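Phosphoserine aminotransferase (Bacillus circulans, PDB 2C0R) catalyses the reversible, pyridoxal-phosphate-dependent transamination of 3-phosphohydroxypyruvate to phosphoserine, a step of serine biosynthesis, and a matching step in pyridoxine biosynthesis. Local coordinates at residues A[79-84]-A[101-106]. The protein carries 1 engineered substitution. Numbering follows the deposited sequence.
Sequences TQFAMI and GSWASK. With PLP (pyridoxal-5'-phosphate), chain C.
The phenyl ring of Phe-81, on helix 76-88, touches Trp-103 and Lys-106 near the start of helix 102-114. Both aromatic side chains belong to the pyridoxal-5'-phosphate (PLP) pocket. The side chain of Trp-103 can be followed outward from CB, which lies 3.8 Å from C2A, the methyl carbon of PLP. The CG atom is anti to the carbonyl carbon (chi1 -75°), and this turns the indole to lie along the cofactor. CG then meets C2 of PLP. Trp-103 NE1 lies 3.5 Å from PLP C3, and CE2 is near C3 and C4. On the benzo side Trp-103 CE3 is 3.5 Å from PLP C6. At the far rim Trp-103 CH2 approaches PLP C5A to 3.4 Å. One indole face thus follows the pyridine ring along its length, with PLP C4 offset toward the indole rim.

Phe-81 meets the margin of this pair, where Trp-103 CE3 and PLP C6 lie together. Its side chain runs at about a right angle to that of Trp-103. CE3 of Trp-103 sits at the edge of the phenyl ring, in its plane, 3.8 Å from Phe-81 CZ. The same CZ is 3.6 Å from PLP C6. One atom round the ring from CZ, Phe-81 CE1 rests 3.6 Å from CB of Lys-106, whose side chain also packs on Tyr-237 of the second subunit. Tyr-192 of strand 190-194 also touches Phe-81, and Thr-153 touches Trp-103. Replacing the tryptophan by an alanine would probably uncover one face of the pyridine ring and deprive Phe-81 of its edge partner.

The side chains of the two helices meet here through apolar carbon contacts. Polar anchoring of PLP falls to others, among them Ser-78, Thr-153 and Gln-196, together with Asn-238 of the second subunit. The aromatic contacts are likely to set the plane of the cofactor ring.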
loop_
_atom_site.group_PDB
_atom_site.type_symbol
_atom_site.label_atom_id
_atom_site.label_comp_id
_atom_site.label_asym_id
_atom_site.label_seq_id
_atom_site.Cartn_x
_atom_site.Cartn_y
_atom_site.Cartn_z
ATOM N N THR A 79 -9.785 -3.840 -2.404
ATOM C CA THR A 79 -9.683 -3.413 -3.779
ATOM C C THR A 79 -9.877 -4.590 -4.721
ATOM O O THR A 79 -10.439 -4.412 -5.803
ATOM C CB THR A 79 -8.283 -2.795 -3.982
ATOM O OG1 THR A 79 -8.368 -1.539 -3.299
ATOM C CG2 THR A 79 -7.986 -2.571 -5.455
ATOM N N GLN A 80 -9.477 -5.798 -4.285
ATOM C CA GLN A 80 -9.750 -6.957 -5.135
ATOM C C GLN A 80 -11.237 -7.234 -5.301
ATOM O O GLN A 80 -11.653 -7.704 -6.369
ATOM C CB GLN A 80 -9.045 -8.248 -4.645
ATOM C CG GLN A 80 -7.515 -8.050 -4.587
ATOM C CD GLN A 80 -7.010 -7.806 -6.006
ATOM O OE1 GLN A 80 -6.355 -6.781 -6.218
ATOM N NE2 GLN A 80 -7.332 -8.714 -6.899
ATOM N N PHE A 81 -12.058 -6.917 -4.309
ATOM C CA PHE A 81 -13.506 -7.089 -4.461
ATOM C C PHE A 81 -14.004 -6.373 -5.726
ATOM O O PHE A 81 -14.923 -6.857 -6.357
ATOM C CB PHE A 81 -14.243 -6.478 -3.283
ATOM C CG PHE A 81 -14.003 -7.185 -1.960
ATOM C CD1 PHE A 81 -14.343 -6.516 -0.788
ATOM C CD2 PHE A 81 -13.425 -8.442 -1.901
ATOM C CE1 PHE A 81 -14.090 -7.129 0.447
ATOM C CE2 PHE A 81 -13.235 -9.071 -0.665
ATOM C CZ PHE A 81 -13.598 -8.408 0.484
ATOM N N ALA A 82 -13.407 -5.227 -6.044
ATOM C CA ALA A 82 -13.745 -4.461 -7.259
ATOM C C ALA A 82 -12.964 -4.940 -8.468
ATOM O O ALA A 82 -13.510 -5.100 -9.569
ATOM C CB ALA A 82 -13.521 -2.984 -7.008
ATOM N N MET A 83 -11.672 -5.149 -8.230
ATOM C CA MET A 83 -10.854 -5.509 -9.411
ATOM C C MET A 83 -11.223 -6.835 -10.057
ATOM O O MET A 83 -11.159 -6.982 -11.277
ATOM C CB MET A 83 -9.409 -5.472 -8.940
ATOM C CG MET A 83 -8.399 -5.500 -10.078
ATOM S SD MET A 83 -6.736 -5.199 -9.372
ATOM C CE MET A 83 -5.792 -5.563 -10.889
ATOM N N ILE A 84 -11.653 -7.816 -9.246
ATOM C CA ILE A 84 -12.065 -9.118 -9.834
ATOM C C ILE A 84 -13.258 -8.974 -10.794
ATOM O O ILE A 84 -13.136 -9.324 -11.997
ATOM C CB ILE A 84 -12.298 -10.108 -8.656
ATOM C CG1 ILE A 84 -11.003 -10.508 -7.980
ATOM C CG2 ILE A 84 -13.107 -11.326 -9.106
ATOM C CD1 ILE A 84 -11.209 -10.940 -6.542
ATOM N N GLY A 101 -21.088 -14.910 4.833
ATOM C CA GLY A 101 -20.927 -14.028 5.997
ATOM C C GLY A 101 -20.419 -12.669 5.532
ATOM O O GLY A 101 -20.579 -12.190 4.400
ATOM N N SER A 102 -19.760 -11.995 6.448
ATOM C CA SER A 102 -19.454 -10.583 6.283
ATOM C C SER A 102 -18.541 -10.268 5.134
ATOM O O SER A 102 -18.742 -9.265 4.408
ATOM C CB SER A 102 -18.797 -10.093 7.587
ATOM O OG SER A 102 -19.797 -10.093 8.607
ATOM N N TRP A 103 -17.509 -11.095 4.949
ATOM C CA TRP A 103 -16.591 -10.725 3.858
ATOM C C TRP A 103 -17.112 -11.164 2.490
ATOM O O TRP A 103 -16.846 -10.490 1.501
ATOM C CB TRP A 103 -15.215 -11.288 4.195
ATOM C CG TRP A 103 -14.580 -10.453 5.283
ATOM C CD1 TRP A 103 -14.228 -10.837 6.535
ATOM C CD2 TRP A 103 -14.240 -9.062 5.175
ATOM N NE1 TRP A 103 -13.676 -9.773 7.222
ATOM C CE2 TRP A 103 -13.678 -8.677 6.407
ATOM C CE3 TRP A 103 -14.359 -8.108 4.153
ATOM C CZ2 TRP A 103 -13.230 -7.373 6.645
ATOM C CZ3 TRP A 103 -13.913 -6.806 4.387
ATOM C CH2 TRP A 103 -13.359 -6.451 5.617
ATOM N N ALA A 104 -17.857 -12.267 2.421
ATOM C CA ALA A 104 -18.523 -12.583 1.188
ATOM C C ALA A 104 -19.477 -11.462 0.818
ATOM O O ALA A 104 -19.580 -11.056 -0.322
ATOM C CB ALA A 104 -19.363 -13.832 1.367
ATOM N N SER A 105 -20.171 -10.918 1.826
ATOM C CA SER A 105 -21.137 -9.848 1.537
ATOM C C SER A 105 -20.446 -8.612 0.982
ATOM O O SER A 105 -20.970 -7.929 0.084
ATOM C CB SER A 105 -21.945 -9.441 2.769
ATOM O OG SER A 105 -22.834 -10.481 3.140
ATOM N N LYS A 106 -19.275 -8.282 1.529
ATOM C CA LYS A 106 -18.557 -7.095 1.014
ATOM C C LYS A 106 -18.147 -7.334 -0.433
ATOM O O LYS A 106 -18.166 -6.461 -1.292
ATOM C CB LYS A 106 -17.328 -6.828 1.885
ATOM C CG LYS A 106 -17.707 -6.217 3.231
ATOM C CD LYS A 106 -17.900 -4.724 3.044
ATOM C CE LYS A 106 -17.894 -3.961 4.360
ATOM N NZ LYS A 106 -16.515 -3.539 4.735
HETATM N N1 PLP C . -11.503 -10.376 3.208
HETATM C C2 PLP C . -11.274 -11.003 4.395
HETATM C C2A PLP C . -11.640 -12.483 4.476
HETATM C C3 PLP C . -10.726 -10.327 5.446
HETATM O O3 PLP C . -10.436 -10.956 6.617
HETATM C C4 PLP C . -10.341 -9.011 5.257
HETATM C C4A PLP C . -9.722 -8.247 6.429
HETATM C C5 PLP C . -10.657 -8.375 4.074
HETATM C C6 PLP C . -11.155 -9.065 3.015
HETATM C C5A PLP C . -10.393 -6.872 3.906
HETATM O O4P PLP C . -8.999 -6.637 3.746
HETATM P P PLP C . -8.407 -5.171 3.542
HETATM O O1P PLP C . -6.951 -5.377 3.234
HETATM O O2P PLP C . -8.642 -4.484 4.871
HETATM O O3P PLP C . -9.183 -4.553 2.434
#